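Local coordinates for response regulator protein (Burkholderia pseudomallei, PDB 3RQI), which probably acts as a two-component response regulator, its receiver domain phosphorylated on an aspartate beside a calcium ion and joined to a Fis-type DNA-binding region, at residues K8-G21 / L27-N39. Sequence-based numbering, arbitrary orientation.
Sequences KNFLVIDDNEVFAG and LERRGYAVRQAHN. With CA (calcium ion), chain B.
Strands 9-13 and 33-37, with the helix 17-29 that links them, form the first beta-alpha-beta crossover of the CheY-like receiver domain. The strands run parallel in direct register, and six backbone hydrogen bonds zip them together, from Ala33 N to Lys8 O through Asp14 N to Ala37 O. At the N-terminal end Lys8 lies across the Tyr32 ring: CE sits 3.5 Å from the ring centroid over one face, and the chain bends at chi3 (80°), carrying NZ to Arg30 O at 2.8 Å. That carbonyl belongs to the Schellman turn that ends the helix, with Gly31 at its C-prime position. Phe10 and Tyr32 make an offset T-shaped (edge-to-face) pair, the Phe10 edge toward the Tyr32 face, planes at 89°, while Leu27 CD1 stands over the centre of the Phe10 ring, 3.5 Å from the centroid. Val12 CG2 fills in against Val34 CG1 (3.8 Å) and the same Leu27 methyl. At the other end, Glu17 stacks on His38, its CG over the ring centre and its carboxylate almost parallel to the imidazole. A nearly straight bond (177°) from His38 NE2 to Gln36 OE1, in the imidazole plane though tilted from the Gln36 amide plane, helps to set the ring's rotation; a water shared with Glu17 O also donates to OE1. Beyond the strand, Asp15 OD1 binds the calcium ion at 2.3 Å, and Asp14, salt-bridged through OD2 to Lys108, holds a calcium-bound water on OD1; His60 O and phosphorylated Asp58 complete the protein's share of the site. Leu11, Ile13 and Ala37 face helix 40-47, Leu27 and Tyr32 meet helix 112-118, and strand 9-13 pairs on its other edge with strand 54-56, leaving 33-37 outermost in the sheet.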
ATOM      1  N   LYS A   8     -24.988  11.632   8.329  1.00 29.47           N
ATOM      2  CA  LYS A   8     -23.567  11.924   8.461  1.00 26.09           C
ATOM      3  C   LYS A   8     -22.978  11.431   9.768  1.00 21.97           C
ATOM      4  O   LYS A   8     -22.262  12.170  10.453  1.00 21.56           O
ATOM      5  CB  LYS A   8     -23.325  13.423   8.305  1.00 27.03           C
ATOM      6  CG  LYS A   8     -23.479  13.915   6.862  1.00 29.92           C
ATOM      7  CD  LYS A   8     -23.563  15.452   6.770  1.00 34.87           C
ATOM      8  CE  LYS A   8     -22.193  16.124   6.855  1.00 33.84           C
ATOM      9  NZ  LYS A   8     -22.253  17.591   6.576  1.00 37.15           N
ATOM     10  N   ASN A   9     -23.297  10.192  10.121  1.00 20.16           N
ATOM     11  CA  ASN A   9     -22.747   9.574  11.323  1.00 17.71           C
ATOM     12  C   ASN A   9     -21.354   9.002  11.045  1.00 15.62           C
ATOM     13  O   ASN A   9     -21.179   8.245  10.111  1.00 14.86           O
ATOM     14  CB  ASN A   9     -23.705   8.486  11.826  1.00 18.37           C
ATOM     15  CG  ASN A   9     -25.061   9.063  12.234  1.00 22.47           C
ATOM     16  OD1 ASN A   9     -25.150   9.896  13.134  1.00 25.53           O
ATOM     17  ND2 ASN A   9     -26.113   8.620  11.567  1.00 29.55           N
ATOM     18  N   PHE A  10     -20.387   9.373  11.886  1.00 14.17           N
ATOM     19  CA  PHE A  10     -18.986   9.046  11.708  1.00 12.84           C
ATOM     20  C   PHE A  10     -18.464   8.333  12.962  1.00 12.11           C
ATOM     21  O   PHE A  10     -18.644   8.843  14.085  1.00 14.10           O
ATOM     22  CB  PHE A  10     -18.243  10.393  11.510  1.00 14.00           C
ATOM     23  CG  PHE A  10     -16.955  10.284  10.751  1.00 13.93           C
ATOM     24  CD1 PHE A  10     -16.781  10.955   9.544  1.00 14.83           C
ATOM     25  CD2 PHE A  10     -15.885   9.552  11.279  1.00 13.36           C
ATOM     26  CE1 PHE A  10     -15.566  10.847   8.830  1.00 13.78           C
ATOM     27  CE2 PHE A  10     -14.676   9.462  10.598  1.00 14.39           C
ATOM     28  CZ  PHE A  10     -14.509  10.105   9.370  1.00 13.56           C
ATOM     29  N   LEU A  11     -17.799   7.192  12.786  1.00 10.85           N
ATOM     30  CA  LEU A  11     -17.132   6.468  13.916  1.00  9.87           C
ATOM     31  C   LEU A  11     -15.618   6.606  13.778  1.00  8.97           C
ATOM     32  O   LEU A  11     -15.055   6.175  12.788  1.00  9.63           O
ATOM     33  CB  LEU A  11     -17.499   4.999  13.870  1.00 10.76           C
ATOM     34  CG  LEU A  11     -16.862   4.076  14.967  1.00  9.92           C
ATOM     35  CD1 LEU A  11     -17.134   4.524  16.395  1.00 11.35           C
ATOM     36  CD2 LEU A  11     -17.265   2.589  14.791  1.00 12.89           C
ATOM     37  N   VAL A  12     -15.010   7.204  14.782  1.00  9.71           N
ATOM     38  CA  VAL A  12     -13.552   7.353  14.843  1.00  8.94           C
ATOM     39  C   VAL A  12     -12.995   6.286  15.793  1.00  8.39           C
ATOM     40  O   VAL A  12     -13.272   6.346  16.978  1.00 10.29           O
ATOM     41  CB  VAL A  12     -13.172   8.787  15.301  1.00  9.14           C
ATOM     42  CG1 VAL A  12     -11.666   8.835  15.628  1.00  9.65           C
ATOM     43  CG2 VAL A  12     -13.563   9.855  14.207  1.00  9.27           C
ATOM     44  N   ILE A  13     -12.190   5.369  15.269  1.00  8.15           N
ATOM     45  CA  ILE A  13     -11.591   4.301  16.111  1.00  9.13           C
ATOM     46  C   ILE A  13     -10.088   4.568  16.213  1.00  8.59           C
ATOM     47  O   ILE A  13      -9.337   4.365  15.248  1.00  9.50           O
ATOM     48  CB  ILE A  13     -11.809   2.920  15.483  1.00  9.05           C
ATOM     49  CG1 ILE A  13     -13.326   2.656  15.319  1.00  9.56           C
ATOM     50  CG2 ILE A  13     -11.132   1.829  16.372  1.00 10.72           C
ATOM     51  CD1 ILE A  13     -13.615   1.528  14.310  1.00  9.64           C
ATOM     52  N   ASP A  14      -9.644   5.036  17.381  1.00  8.02           N
ATOM     53  CA  ASP A  14      -8.225   5.333  17.614  1.00 10.38           C
ATOM     54  C   ASP A  14      -7.997   5.340  19.121  1.00  9.96           C
ATOM     55  O   ASP A  14      -8.822   5.881  19.863  1.00 10.39           O
ATOM     56  CB  ASP A  14      -7.862   6.707  16.972  1.00  9.79           C
ATOM     57  CG  ASP A  14      -6.399   6.877  16.785  1.00 11.91           C
ATOM     58  OD1 ASP A  14      -5.652   6.812  17.797  1.00 12.50           O
ATOM     59  OD2 ASP A  14      -5.943   7.040  15.626  1.00 13.03           O
ATOM     60  N   ASP A  15      -6.938   4.691  19.585  1.00 11.54           N
ATOM     61  CA  ASP A  15      -6.680   4.653  21.041  1.00 11.91           C
ATOM     62  C   ASP A  15      -6.157   5.968  21.601  1.00 13.77           C
ATOM     63  O   ASP A  15      -6.123   6.154  22.843  1.00 15.11           O
ATOM     64  CB  ASP A  15      -5.658   3.546  21.358  1.00 13.72           C
ATOM     65  CG  ASP A  15      -4.313   3.846  20.770  1.00 13.43           C
ATOM     66  OD1 ASP A  15      -4.174   3.862  19.526  1.00 15.63           O
ATOM     67  OD2 ASP A  15      -3.367   4.057  21.544  1.00 17.41           O
ATOM     68  N   ASN A  16      -5.681   6.852  20.714  1.00 12.23           N
ATOM     69  CA  ASN A  16      -5.172   8.164  21.144  1.00 13.41           C
ATOM     70  C   ASN A  16      -6.376   9.092  21.242  1.00 13.52           C
ATOM     71  O   ASN A  16      -6.879   9.579  20.232  1.00 13.10           O
ATOM     72  CB  ASN A  16      -4.128   8.646  20.109  1.00 12.62           C
ATOM     73  CG  ASN A  16      -3.567  10.039  20.399  1.00 14.81           C
ATOM     74  OD1 ASN A  16      -4.141  10.838  21.144  1.00 15.49           O
ATOM     75  ND2 ASN A  16      -2.439  10.346  19.756  1.00 14.90           N
ATOM     76  N   GLU A  17      -6.842   9.325  22.480  1.00 14.68           N
ATOM     77  CA  GLU A  17      -8.095  10.022  22.697  1.00 15.34           C
ATOM     78  C   GLU A  17      -7.974  11.508  22.386  1.00 14.57           C
ATOM     79  O   GLU A  17      -8.960  12.171  22.063  1.00 13.86           O
ATOM     80  CB  GLU A  17      -8.599   9.796  24.140  1.00 16.83           C
ATOM     81  CG  GLU A  17      -8.663   8.306  24.530  1.00 23.28           C
ATOM     82  CD  GLU A  17      -9.216   8.020  25.920  1.00 31.90           C
ATOM     83  OE1 GLU A  17      -9.890   8.890  26.522  1.00 34.35           O
ATOM     84  OE2 GLU A  17      -8.982   6.890  26.393  1.00 33.65           O
ATOM     85  N   VAL A  18      -6.752  12.027  22.478  1.00 14.91           N
ATOM     86  CA  VAL A  18      -6.506  13.435  22.152  1.00 14.43           C
ATOM     87  C   VAL A  18      -6.619  13.659  20.647  1.00 13.54           C
ATOM     88  O   VAL A  18      -7.385  14.514  20.158  1.00 13.23           O
ATOM     89  CB  VAL A  18      -5.144  13.876  22.695  1.00 14.46           C
ATOM     90  CG1 VAL A  18      -4.851  15.309  22.256  1.00 14.91           C
ATOM     91  CG2 VAL A  18      -5.072  13.765  24.257  1.00 17.95           C
ATOM     92  N   PHE A  19      -5.889  12.860  19.878  1.00 12.78           N
ATOM     93  CA  PHE A  19      -6.034  12.865  18.445  1.00 13.54           C
ATOM     94  C   PHE A  19      -7.490  12.633  18.031  1.00 12.45           C
ATOM     95  O   PHE A  19      -7.991  13.323  17.165  1.00 12.29           O
ATOM     96  CB  PHE A  19      -5.118  11.798  17.818  1.00 13.13           C
ATOM     97  CG  PHE A  19      -5.327  11.627  16.348  1.00 14.35           C
ATOM     98  CD1 PHE A  19      -4.632  12.441  15.459  1.00 18.32           C
ATOM     99  CD2 PHE A  19      -6.232  10.698  15.857  1.00 13.55           C
ATOM    100  CE1 PHE A  19      -4.813  12.308  14.099  1.00 20.82           C
ATOM    101  CE2 PHE A  19      -6.425  10.580  14.462  1.00 15.30           C
ATOM    102  CZ  PHE A  19      -5.718  11.392  13.622  1.00 14.54           C
ATOM    103  N   ALA A  20      -8.154  11.686  18.679  1.00 11.83           N
ATOM    104  CA  ALA A  20      -9.497  11.326  18.272  1.00 12.35           C
ATOM    105  C   ALA A  20     -10.457  12.486  18.514  1.00 13.84           C
ATOM    106  O   ALA A  20     -11.346  12.774  17.693  1.00 13.51           O
ATOM    107  CB  ALA A  20      -9.950  10.059  19.003  1.00 13.07           C
ATOM    108  N   GLY A  21     -10.256  13.179  19.629  1.00 13.74           N
ATOM    109  CA  GLY A  21     -11.065  14.363  19.946  1.00 13.58           C
ATOM    110  C   GLY A  21     -10.881  15.523  18.994  1.00 14.76           C
ATOM    111  O   GLY A  21     -11.836  16.205  18.611  1.00 14.50           O
ATOM    112  N   LEU A  27     -14.651  17.277  12.426  1.00 17.41           N
ATOM    113  CA  LEU A  27     -15.785  16.688  11.702  1.00 17.14           C
ATOM    114  C   LEU A  27     -17.126  17.297  12.140  1.00 18.69           C
ATOM    115  O   LEU A  27     -18.000  17.576  11.296  1.00 20.05           O
ATOM    116  CB  LEU A  27     -15.799  15.178  11.917  1.00 16.34           C
ATOM    117  CG  LEU A  27     -14.681  14.431  11.178  1.00 13.75           C
ATOM    118  CD1 LEU A  27     -14.522  13.011  11.760  1.00 11.26           C
ATOM    119  CD2 LEU A  27     -14.864  14.380   9.664  1.00 16.22           C
ATOM    120  N   GLU A  28     -17.299  17.506  13.443  1.00 19.00           N
ATOM    121  CA  GLU A  28     -18.534  18.103  13.969  1.00 21.73           C
ATOM    122  C   GLU A  28     -18.737  19.504  13.388  1.00 23.69           C
ATOM    123  O   GLU A  28     -19.850  19.855  13.025  1.00 25.46           O
ATOM    124  CB  GLU A  28     -18.552  18.146  15.495  1.00 22.14           C
ATOM    125  CG  GLU A  28     -18.682  16.802  16.124  1.00 23.45           C
ATOM    126  CD  GLU A  28     -18.163  16.742  17.557  1.00 30.15           C
ATOM    127  OE1 GLU A  28     -17.600  17.737  18.080  1.00 32.95           O
ATOM    128  OE2 GLU A  28     -18.297  15.665  18.167  1.00 35.12           O
ATOM    129  N   ARG A  29     -17.663  20.281  13.251  1.00 24.45           N
ATOM    130  CA  ARG A  29     -17.788  21.631  12.663  1.00 27.29           C
ATOM    131  C   ARG A  29     -18.252  21.565  11.211  1.00 27.40           C
ATOM    132  O   ARG A  29     -18.768  22.549  10.679  1.00 28.61           O
ATOM    133  CB  ARG A  29     -16.471  22.421  12.739  1.00 27.61           C
ATOM    134  CG  ARG A  29     -16.052  22.832  14.155  1.00 31.16           C
ATOM    135  CD  ARG A  29     -14.904  23.864  14.145  1.00 36.18           C
ATOM    136  NE  ARG A  29     -13.607  23.298  13.754  1.00 37.90           N
ATOM    137  CZ  ARG A  29     -12.768  22.656  14.573  1.00 38.04           C
ATOM    138  NH1 ARG A  29     -13.066  22.473  15.857  1.00 38.13           N
ATOM    139  NH2 ARG A  29     -11.620  22.192  14.102  1.00 36.32           N
ATOM    140  N   ARG A  30     -18.071  20.400  10.583  1.00 26.29           N
ATOM    141  CA  ARG A  30     -18.527  20.175   9.212  1.00 27.13           C
ATOM    142  C   ARG A  30     -19.875  19.464   9.170  1.00 26.40           C
ATOM    143  O   ARG A  30     -20.345  19.029   8.112  1.00 26.61           O
ATOM    144  CB  ARG A  30     -17.467  19.402   8.431  1.00 26.70           C
ATOM    145  CG  ARG A  30     -16.296  20.274   8.054  1.00 29.39           C
ATOM    146  CD  ARG A  30     -15.016  19.497   7.833  1.00 30.82           C
ATOM    147  NE  ARG A  30     -13.906  20.399   7.502  1.00 34.18           N
ATOM    148  CZ  ARG A  30     -13.126  21.027   8.384  1.00 37.27           C
ATOM    149  NH1 ARG A  30     -13.277  20.870   9.701  1.00 33.31           N
ATOM    150  NH2 ARG A  30     -12.167  21.829   7.937  1.00 39.62           N
ATOM    151  N   GLY A  31     -20.500  19.330  10.330  1.00 25.52           N
ATOM    152  CA  GLY A  31     -21.847  18.771  10.381  1.00 25.09           C
ATOM    153  C   GLY A  31     -21.970  17.276  10.568  1.00 22.76           C
ATOM    154  O   GLY A  31     -23.065  16.729  10.422  1.00 22.92           O
ATOM    155  N   TYR A  32     -20.862  16.592  10.893  1.00 20.25           N
ATOM    156  CA  TYR A  32     -20.943  15.165  11.161  1.00 18.76           C
ATOM    157  C   TYR A  32     -21.264  14.936  12.623  1.00 19.18           C
ATOM    158  O   TYR A  32     -20.931  15.760  13.468  1.00 19.67           O
ATOM    159  CB  TYR A  32     -19.629  14.426  10.775  1.00 18.14           C
ATOM    160  CG  TYR A  32     -19.402  14.462   9.288  1.00 17.12           C
ATOM    161  CD1 TYR A  32     -19.790  13.399   8.484  1.00 18.65           C
ATOM    162  CD2 TYR A  32     -18.850  15.589   8.676  1.00 19.28           C
ATOM    163  CE1 TYR A  32     -19.620  13.457   7.086  1.00 22.65           C
ATOM    164  CE2 TYR A  32     -18.684  15.665   7.290  1.00 22.85           C
ATOM    165  CZ  TYR A  32     -19.062  14.579   6.505  1.00 22.43           C
ATOM    166  OH  TYR A  32     -18.915  14.644   5.134  1.00 26.97           O
ATOM    167  N   ALA A  33     -21.965  13.847  12.905  1.00 18.80           N
ATOM    168  CA  ALA A  33     -22.250  13.454  14.272  1.00 18.36           C
ATOM    169  C   ALA A  33     -21.234  12.344  14.538  1.00 17.00           C
ATOM    170  O   ALA A  33     -21.291  11.320  13.868  1.00 17.84           O
ATOM    171  CB  ALA A  33     -23.654  12.896  14.362  1.00 20.48           C
ATOM    172  N   VAL A  34     -20.337  12.536  15.507  1.00 16.25           N
ATOM    173  CA  VAL A  34     -19.167  11.636  15.681  1.00 14.86           C
ATOM    174  C   VAL A  34     -19.209  10.861  16.992  1.00 14.90           C
ATOM    175  O   VAL A  34     -19.515  11.435  18.068  1.00 17.14           O
ATOM    176  CB  VAL A  34     -17.835  12.462  15.648  1.00 14.67           C
ATOM    177  CG1 VAL A  34     -16.590  11.575  15.686  1.00 13.71           C
ATOM    178  CG2 VAL A  34     -17.786  13.374  14.391  1.00 15.67           C
ATOM    179  N   ARG A  35     -18.947   9.562  16.898  1.00 13.18           N
ATOM    180  CA  ARG A  35     -18.681   8.712  18.078  1.00 14.20           C
ATOM    181  C   ARG A  35     -17.235   8.265  18.009  1.00 12.04           C
ATOM    182  O   ARG A  35     -16.674   8.123  16.913  1.00 12.10           O
ATOM    183  CB  ARG A  35     -19.608   7.490  18.095  1.00 14.45           C
ATOM    184  CG  ARG A  35     -21.090   7.860  18.158  1.00 18.05           C
ATOM    185  CD  ARG A  35     -21.401   8.581  19.475  1.00 22.82           C
ATOM    186  NE  ARG A  35     -21.404   7.616  20.568  1.00 30.92           N
ATOM    187  CZ  ARG A  35     -22.513   7.129  21.135  1.00 35.28           C
ATOM    188  NH1 ARG A  35     -23.705   7.565  20.756  1.00 38.76           N
ATOM    189  NH2 ARG A  35     -22.429   6.235  22.117  1.00 36.90           N
ATOM    190  N   GLN A  36     -16.622   8.058  19.186  1.00 13.22           N
ATOM    191  CA  GLN A  36     -15.230   7.623  19.264  1.00 13.21           C
ATOM    192  C   GLN A  36     -15.169   6.253  19.983  1.00 12.84           C
ATOM    193  O   GLN A  36     -15.903   6.007  20.957  1.00 15.29           O
ATOM    194  CB  GLN A  36     -14.403   8.616  20.095  1.00 14.31           C
ATOM    195  CG  GLN A  36     -14.287  10.033  19.544  1.00 17.42           C
ATOM    196  CD  GLN A  36     -13.493  10.897  20.523  1.00 20.35           C
ATOM    197  OE1 GLN A  36     -12.476  10.458  21.078  1.00 22.25           O
ATOM    198  NE2 GLN A  36     -14.007  12.082  20.809  1.00 23.69           N
ATOM    199  N   ALA A  37     -14.271   5.395  19.529  1.00 11.49           N
ATOM    200  CA  ALA A  37     -13.946   4.140  20.192  1.00 11.46           C
ATOM    201  C   ALA A  37     -12.436   4.095  20.348  1.00 11.75           C
ATOM    202  O   ALA A  37     -11.720   4.410  19.387  1.00 12.25           O
ATOM    203  CB  ALA A  37     -14.414   2.951  19.341  1.00 11.89           C
ATOM    204  N   HIS A  38     -11.962   3.696  21.528  1.00 12.60           N
ATOM    205  CA  HIS A  38     -10.516   3.780  21.825  1.00 12.32           C
ATOM    206  C   HIS A  38      -9.865   2.422  21.912  1.00 13.99           C
ATOM    207  O   HIS A  38      -8.655   2.324  22.141  1.00 14.72           O
ATOM    208  CB  HIS A  38     -10.255   4.606  23.109  1.00 13.84           C
ATOM    209  CG  HIS A  38     -10.924   5.942  23.069  1.00 16.00           C
ATOM    210  ND1 HIS A  38     -11.684   6.427  24.117  1.00 20.46           N
ATOM    211  CD2 HIS A  38     -10.982   6.874  22.093  1.00 17.82           C
ATOM    212  CE1 HIS A  38     -12.173   7.608  23.783  1.00 19.30           C
ATOM    213  NE2 HIS A  38     -11.784   7.894  22.554  1.00 17.48           N
ATOM    214  N   ASN A  39     -10.660   1.373  21.717  1.00 14.05           N
ATOM    215  CA  ASN A  39     -10.139   0.009  21.725  1.00 15.24           C
ATOM    216  C   ASN A  39     -11.101  -0.886  20.968  1.00 14.41           C
ATOM    217  O   ASN A  39     -12.152  -0.412  20.537  1.00 13.49           O
ATOM    218  CB  ASN A  39      -9.903  -0.506  23.148  1.00 16.26           C
ATOM    219  CG  ASN A  39     -11.166  -0.540  23.973  1.00 18.56           C
ATOM    220  OD1 ASN A  39     -12.217  -0.959  23.505  1.00 16.66           O
ATOM    221  ND2 ASN A  39     -11.073  -0.075  25.207  1.00 22.88           N
TER
HETATM  222 CA    CA B 181      -2.451   4.094  17.953  1.00 14.13          CA
HETATM  223  O   HOH W   1      -3.034   6.352  17.426  1.00  4.82           O
HETATM  224  O   HOH W   2     -11.370  12.444  23.039  1.00 17.69           O